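Local atomic coordinates of diguanylate cyclase (Vibrio cholerae serotype O1, PDB entry 6EIB), a protein that catalyses the condensation of two GTP molecules into the second messenger cyclic di-GMP, using magnesium, and takes part in biofilm formation. Residues Arg11-Trp14 against Ala15-Ala19; Phe21-Ala24 against Lys25-Gln29. All coordinates share one frame; numbering follows the deposited sequence.

Contact 1 of 2, residues Arg11-Trp14 against Ala15-Ala19; sequences RKLW and ADFRA. With EDO (1,2-ethanediol), chain L.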
ATOM      1  N   ARG A  11       7.852  11.842   3.654  1.00 25.60           N
ATOM      2  CA  ARG A  11       8.993  12.496   3.040  1.00 29.44           C
ATOM      3  C   ARG A  11      10.072  11.510   2.568  1.00 31.26           C
ATOM      4  O   ARG A  11      10.584  11.626   1.450  1.00 31.55           O
ATOM      5  CB  ARG A  11       9.581  13.500   4.031  1.00 31.51           C
ATOM      6  CG  ARG A  11      10.756  14.226   3.519  1.00 34.38           C
ATOM      7  CD  ARG A  11      11.291  15.195   4.567  1.00 39.06           C
ATOM      8  NE  ARG A  11      11.851  16.365   3.912  1.00 42.45           N
ATOM      9  CZ  ARG A  11      11.573  17.625   4.226  1.00 45.82           C
ATOM     10  NH1 ARG A  11      10.749  17.907   5.229  1.00 46.66           N
ATOM     11  NH2 ARG A  11      12.157  18.606   3.549  1.00 47.70           N
ATOM     12  N   LYS A  12      10.435  10.562   3.429  1.00 31.45           N
ATOM     13  CA  LYS A  12      11.493   9.592   3.104  1.00 31.86           C
ATOM     14  C   LYS A  12      11.040   8.666   1.987  1.00 28.33           C
ATOM     15  O   LYS A  12      11.842   8.193   1.169  1.00 27.82           O
ATOM     16  CB  LYS A  12      11.835   8.748   4.323  1.00 34.53           C
ATOM     17  CG  LYS A  12      12.800   9.354   5.279  1.00 40.49           C
ATOM     18  CD  LYS A  12      12.514   8.768   6.660  1.00 44.01           C
ATOM     19  CE  LYS A  12      13.176   9.575   7.774  1.00 48.98           C
ATOM     20  NZ  LYS A  12      12.791   9.008   9.110  1.00 51.48           N
ATOM     21  N   LEU A  13       9.743   8.360   2.002  1.00 25.85           N
ATOM     22  CA  LEU A  13       9.179   7.456   1.015  1.00 25.05           C
ATOM     23  C   LEU A  13       9.389   7.999  -0.385  1.00 25.20           C
ATOM     24  O   LEU A  13       9.875   7.276  -1.280  1.00 26.52           O
ATOM     25  CB  LEU A  13       7.674   7.207   1.278  1.00 25.26           C
ATOM     26  CG  LEU A  13       6.969   6.200   0.337  1.00 23.99           C
ATOM     27  CD1 LEU A  13       6.592   6.784  -1.000  1.00 23.53           C
ATOM     28  CD2 LEU A  13       7.855   4.925   0.121  1.00 28.46           C
ATOM     29  N   TRP A  14       8.975   9.245  -0.611  1.00 23.22           N
ATOM     30  CA  TRP A  14       9.054   9.752  -1.968  1.00 21.41           C
ATOM     31  C   TRP A  14      10.499   9.785  -2.449  1.00 21.82           C
ATOM     32  O   TRP A  14      10.786   9.447  -3.599  1.00 18.90           O
ATOM     33  CB  TRP A  14       8.437  11.136  -2.087  1.00 21.41           C
ATOM     34  CG  TRP A  14       6.942  11.214  -1.854  1.00 20.10           C
ATOM     35  CD1 TRP A  14       6.306  12.032  -0.952  1.00 20.60           C
ATOM     36  CD2 TRP A  14       5.903  10.481  -2.535  1.00 20.47           C
ATOM     37  NE1 TRP A  14       4.940  11.856  -1.032  1.00 21.07           N
ATOM     38  CE2 TRP A  14       4.662  10.928  -2.003  1.00 19.72           C
ATOM     39  CE3 TRP A  14       5.891   9.512  -3.548  1.00 20.92           C
ATOM     40  CZ2 TRP A  14       3.440  10.428  -2.435  1.00 19.23           C
ATOM     41  CZ3 TRP A  14       4.646   9.010  -3.979  1.00 20.87           C
ATOM     42  CH2 TRP A  14       3.448   9.482  -3.430  1.00 20.19           C
ATOM     43  N   ALA A  15      11.402  10.206  -1.580  1.00 23.18           N
ATOM     44  CA  ALA A  15      12.832  10.242  -1.940  1.00 25.79           C
ATOM     45  C   ALA A  15      13.378   8.837  -2.183  1.00 26.06           C
ATOM     46  O   ALA A  15      14.122   8.633  -3.130  1.00 26.29           O
ATOM     47  CB  ALA A  15      13.659  10.949  -0.857  1.00 26.96           C
ATOM     48  N   ASP A  16      13.039   7.869  -1.327  1.00 27.47           N
ATOM     49  CA  ASP A  16      13.498   6.499  -1.556  1.00 27.69           C
ATOM     50  C   ASP A  16      12.907   5.958  -2.863  1.00 24.70           C
ATOM     51  O   ASP A  16      13.586   5.282  -3.648  1.00 24.34           O
ATOM     52  CB  ASP A  16      13.123   5.587  -0.372  1.00 30.41           C
ATOM     53  CG  ASP A  16      14.010   5.817   0.852  1.00 34.29           C
ATOM     54  OD1 ASP A  16      15.132   6.323   0.672  1.00 37.06           O
ATOM     55  OD2 ASP A  16      13.588   5.499   1.982  1.00 34.73           O
ATOM     56  N   PHE A  17      11.648   6.279  -3.110  1.00 20.54           N
ATOM     57  CA  PHE A  17      10.968   5.834  -4.323  1.00 20.97           C
ATOM     58  C   PHE A  17      11.663   6.413  -5.576  1.00 21.78           C
ATOM     59  O   PHE A  17      11.891   5.697  -6.558  1.00 23.13           O
ATOM     60  CB  PHE A  17       9.494   6.275  -4.265  1.00 21.70           C
ATOM     61  CG  PHE A  17       8.606   5.600  -5.262  1.00 20.77           C
ATOM     62  CD1 PHE A  17       9.094   4.627  -6.115  1.00 20.31           C
ATOM     63  CD2 PHE A  17       7.252   5.951  -5.333  1.00 20.40           C
ATOM     64  CE1 PHE A  17       8.256   4.011  -7.047  1.00 20.43           C
ATOM     65  CE2 PHE A  17       6.393   5.348  -6.244  1.00 18.93           C
ATOM     66  CZ  PHE A  17       6.880   4.395  -7.110  1.00 20.32           C
ATOM     67  N   ARG A  18      11.976   7.705  -5.558  1.00 20.70           N
ATOM     68  CA  ARG A  18      12.708   8.314  -6.682  1.00 20.20           C
ATOM     69  C   ARG A  18      14.106   7.694  -6.891  1.00 21.49           C
ATOM     70  O   ARG A  18      14.559   7.549  -8.026  1.00 22.22           O
ATOM     71  CB  ARG A  18      12.857   9.826  -6.505  1.00 20.79           C
ATOM     72  CG  ARG A  18      11.531  10.579  -6.734  1.00 19.71           C
ATOM     73  CD  ARG A  18      11.668  12.116  -6.861  1.00 21.20           C
ATOM     74  NE  ARG A  18      10.330  12.627  -7.193  1.00 20.66           N
ATOM     75  CZ  ARG A  18       9.813  12.613  -8.416  1.00 20.59           C
ATOM     76  NH1 ARG A  18      10.539  12.162  -9.438  1.00 18.80           N
ATOM     77  NH2 ARG A  18       8.565  13.050  -8.617  1.00 21.63           N
ATOM     78  N   ALA A  19      14.809   7.389  -5.813  1.00 21.26           N
ATOM     79  CA  ALA A  19      16.148   6.794  -5.990  1.00 23.99           C
ATOM     80  C   ALA A  19      15.993   5.375  -6.545  1.00 25.63           C
ATOM     81  O   ALA A  19      16.780   4.928  -7.393  1.00 28.47           O
ATOM     82  CB  ALA A  19      16.905   6.809  -4.697  1.00 24.33           C
TER
HETATM   83  C1  EDO L 208      10.485  20.590   1.746  1.00 52.20           C
HETATM   84  O1  EDO L 208       9.706  19.528   2.306  1.00 50.97           O
HETATM   85  C2  EDO L 208      10.731  21.652   2.812  1.00 53.77           C
HETATM   86  O2  EDO L 208      11.759  21.210   3.711  1.00 54.72           O
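Arg11 joins the next turn of helix 10-27 through its carbonyl alone: Arg11 O takes a weak bond from Ala15 N, 3.4 Å away. Its side chain runs off the helix, and there Arg11 NH2 donates a nearly straight 2.6 Å bond to O2 of an ethanediol, probably from the crystallisation liquor. That oxygen sits at the guanidinium edge, while O1 of the same molecule lies over one face. Lys12 follows with a firmer bond, its O receiving Asp16 N at 2.8 Å. The Asp16 carboxylate folds back alongside, CG beside its own backbone N (chi1 -75°), which leaves Asp16 OD2 and Lys12 O 3.3 Å apart as two acceptors, not a bonded pair. Leu13 O is met by Phe17 N at 2.7 Å, nearly along the C=O axis. Leu13 CD1 does double duty, lying 3.8 Å above the Trp14 ring plane near its rim and 4.4 Å from Phe17 CB. Trp14 O accepts Arg18 N. The Trp14 indole approaches the Phe17 ring rim to rim, with Trp14 CE3 and Phe17 CD2 4.2 Å apart, each near the other's plane, so the two rings meet by their edges and do not stack. Leu13, Trp14 and Phe17 thus form the apolar stripe of an amphipathic helix in the GGDEF domain. All three lie on Ile83 of strand 81-87; Phe17 reaches on to Leu31 and Cys33 of strand 31-38, Trp14 and Phe17 touch Ile133 of helix 133-148, and Arg18 forms a salt bridge with Asp132.

Contact 2 of 2, residues Phe21-Ala24 against Lys25-Gln29; sequences FARA and KRLRQ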
ATOM      1  N   PHE A  21      13.532   4.267  -8.470  1.00 21.39           N
ATOM      2  CA  PHE A  21      13.158   4.371  -9.872  1.00 21.47           C
ATOM      3  C   PHE A  21      14.405   4.438 -10.754  1.00 22.29           C
ATOM      4  O   PHE A  21      14.532   3.702 -11.759  1.00 22.97           O
ATOM      5  CB  PHE A  21      12.282   5.634 -10.036  1.00 22.75           C
ATOM      6  CG  PHE A  21      11.732   5.862 -11.425  1.00 24.74           C
ATOM      7  CD1 PHE A  21      12.524   6.442 -12.414  1.00 25.80           C
ATOM      8  CD2 PHE A  21      10.403   5.575 -11.716  1.00 25.52           C
ATOM      9  CE1 PHE A  21      12.039   6.674 -13.682  1.00 25.55           C
ATOM     10  CE2 PHE A  21       9.899   5.822 -12.976  1.00 25.85           C
ATOM     11  CZ  PHE A  21      10.726   6.377 -13.970  1.00 25.24           C
ATOM     12  N   ALA A  22      15.327   5.322 -10.396  1.00 23.00           N
ATOM     13  CA  ALA A  22      16.545   5.508 -11.196  1.00 25.07           C
ATOM     14  C   ALA A  22      17.441   4.280 -11.153  1.00 27.79           C
ATOM     15  O   ALA A  22      18.077   3.902 -12.143  1.00 29.13           O
ATOM     16  CB  ALA A  22      17.296   6.726 -10.710  1.00 26.98           C
ATOM     17  N   ARG A  23      17.556   3.714  -9.961  1.00 29.63           N
ATOM     18  CA  ARG A  23      18.333   2.483  -9.736  1.00 33.14           C
ATOM     19  C   ARG A  23      17.706   1.344 -10.599  1.00 27.50           C
ATOM     20  O   ARG A  23      18.398   0.609 -11.310  1.00 29.42           O
ATOM     21  CB  ARG A  23      18.341   2.188  -8.221  1.00 35.23           C
ATOM     22  CG  ARG A  23      19.380   1.254  -7.668  1.00 38.99           C
ATOM     23  CD  ARG A  23      19.666   1.601  -6.194  1.00 41.30           C
ATOM     24  NE  ARG A  23      18.450   1.557  -5.376  1.00 43.01           N
ATOM     25  CZ  ARG A  23      18.071   2.505  -4.518  1.00 43.41           C
ATOM     26  NH1 ARG A  23      18.820   3.587  -4.336  1.00 44.37           N
ATOM     27  NH2 ARG A  23      16.941   2.362  -3.831  1.00 42.43           N
ATOM     28  N   ALA A  24      16.377   1.250 -10.581  1.00 25.73           N
ATOM     29  CA  ALA A  24      15.654   0.228 -11.333  1.00 24.72           C
ATOM     30  C   ALA A  24      15.886   0.283 -12.833  1.00 25.00           C
ATOM     31  O   ALA A  24      16.071  -0.759 -13.472  1.00 26.63           O
ATOM     32  CB  ALA A  24      14.135   0.360 -11.054  1.00 21.48           C
ATOM     33  N   LYS A  25      15.858   1.485 -13.399  1.00 25.55           N
ATOM     34  CA  LYS A  25      16.161   1.666 -14.822  1.00 27.85           C
ATOM     35  C   LYS A  25      17.644   1.378 -15.112  1.00 28.88           C
ATOM     36  O   LYS A  25      17.971   0.709 -16.099  1.00 29.28           O
ATOM     37  CB  LYS A  25      15.821   3.091 -15.274  1.00 31.02           C
ATOM     38  CG  LYS A  25      14.332   3.334 -15.592  1.00 32.90           C
ATOM     39  CD  LYS A  25      14.083   4.815 -15.892  1.00 35.75           C
ATOM     40  CE  LYS A  25      13.374   5.060 -17.241  1.00 37.60           C
ATOM     41  NZ  LYS A  25      12.086   4.350 -17.302  1.00 39.62           N
ATOM     42  N   ARG A  26      18.518   1.821 -14.214  1.00 28.66           N
ATOM     43  CA  ARG A  26      19.969   1.676 -14.404  1.00 33.52           C
ATOM     44  C   ARG A  26      20.371   0.194 -14.360  1.00 34.61           C
ATOM     45  O   ARG A  26      21.125  -0.286 -15.206  1.00 36.72           O
ATOM     46  CB  ARG A  26      20.720   2.470 -13.326  1.00 37.52           C
ATOM     47  CG  ARG A  26      22.246   2.269 -13.292  1.00 43.75           C
ATOM     48  CD  ARG A  26      22.898   3.261 -12.301  1.00 48.09           C
ATOM     49  NE  ARG A  26      22.494   2.978 -10.911  1.00 51.43           N
ATOM     50  CZ  ARG A  26      23.142   2.127 -10.106  1.00 54.32           C
ATOM     51  NH1 ARG A  26      24.245   1.517 -10.532  1.00 56.14           N
ATOM     52  NH2 ARG A  26      22.714   1.909  -8.864  1.00 54.36           N
ATOM     53  N   LEU A  27      19.897  -0.520 -13.348  1.00 32.82           N
ATOM     54  CA  LEU A  27      20.159  -1.952 -13.209  1.00 33.43           C
ATOM     55  C   LEU A  27      19.197  -2.857 -13.999  1.00 33.06           C
ATOM     56  O   LEU A  27      19.383  -4.064 -14.053  1.00 33.16           O
ATOM     57  CB  LEU A  27      20.106  -2.310 -11.720  1.00 32.78           C
ATOM     58  CG  LEU A  27      21.071  -1.462 -10.879  1.00 33.87           C
ATOM     59  CD1 LEU A  27      20.928  -1.691  -9.383  1.00 34.49           C
ATOM     60  CD2 LEU A  27      22.527  -1.773 -11.305  1.00 36.67           C
ATOM     61  N   ARG A  28      18.184  -2.269 -14.635  1.00 33.88           N
ATOM     62  CA  ARG A  28      17.156  -3.045 -15.331  1.00 33.55           C
ATOM     63  C   ARG A  28      16.488  -4.083 -14.423  1.00 31.86           C
ATOM     64  O   ARG A  28      16.407  -5.248 -14.778  1.00 34.25           O
ATOM     65  CB  ARG A  28      17.765  -3.711 -16.571  1.00 35.86           C
ATOM     66  CG  ARG A  28      18.208  -2.688 -17.609  1.00 38.13           C
ATOM     67  CD  ARG A  28      19.010  -3.240 -18.810  1.00 40.24           C
ATOM     68  NE  ARG A  28      20.280  -3.859 -18.464  1.00 42.74           N
ATOM     69  CZ  ARG A  28      20.731  -5.002 -18.980  1.00 45.90           C
ATOM     70  NH1 ARG A  28      20.005  -5.676 -19.867  1.00 47.08           N
ATOM     71  NH2 ARG A  28      21.911  -5.479 -18.602  1.00 47.18           N
ATOM     72  N   GLN A  29      16.000  -3.643 -13.266  1.00 27.52           N
ATOM     73  CA  GLN A  29      15.287  -4.512 -12.354  1.00 28.21           C
ATOM     74  C   GLN A  29      13.814  -4.102 -12.321  1.00 27.11           C
ATOM     75  O   GLN A  29      13.488  -2.897 -12.471  1.00 27.35           O
ATOM     76  CB  GLN A  29      15.893  -4.418 -10.947  1.00 30.88           C
ATOM     77  CG  GLN A  29      17.365  -4.883 -10.843  1.00 36.91           C
ATOM     78  CD  GLN A  29      17.961  -4.579  -9.467  1.00 39.80           C
ATOM     79  OE1 GLN A  29      17.363  -3.845  -8.667  1.00 41.20           O
ATOM     80  NE2 GLN A  29      19.115  -5.144  -9.184  1.00 40.27           N
TER
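Phe21 O, Ala22 O and Arg23 O accept Lys25 N, Arg26 N and Leu27 N in regular i to i+4 helical bonds, the last of them nearly straight at 2.8 Å. The Phe21 and Lys25 side chains lie side by side and point the same way, and the lysine methylenes run past the ring, with Lys25 CD 3.5 Å from Phe21 CE1. Bends at chi3 and chi4 (57°) turn the lysine tip, and Lys25 NZ is hydrogen-bonded to the backbone O of Asp130. Ala24 is buried against Leu126, and its carbonyl begins the helix end. Gln29 N reaches Ala24 O at 2.9 Å, in the carbonyl plane on a lone pair, while Arg28 N makes a weak 3.3 Å bond to Lys25 O; with Arg28 at positive phi (55°), this is a Schellman motif, with Arg28 as the C-prime residue that turns the chain out of the helix. On another side, Arg23 CG touches Leu27 CD1 at 3.7 Å, the two side chains running side by side in the same direction, and Arg26 NH2 at 3.6 Å. The two guanidinium planes stand 80° apart, and their like charges do not meet: Arg23 NE pairs with Glu87 in a salt bridge. Leu27 CG lies over the centre of the Arg26 guanidinium, 4.1 Å above its plane, lending one face of that charged group an aliphatic neighbour.

Contacts 1 and 2 follow one another along a single helix, 10-27, with their centres about 14 Å apart and no touch between them beyond the chain itself. Contact 1 occupies the early turns, over strands 81-87 and 31-38 of the central sheet; contact 2 lies farther from the centre of the chain and finishes the helix just before strand 31-38 begins. Helix 133-148 serves both, since Ile133 and Ile136 meet Phe17 in the first and Phe21 in the second. The helix is thereby anchored to the sheet and to a neighbouring helix of the GGDEF domain, away from the residues that probably bind magnesium and the probable catalytic glutamate.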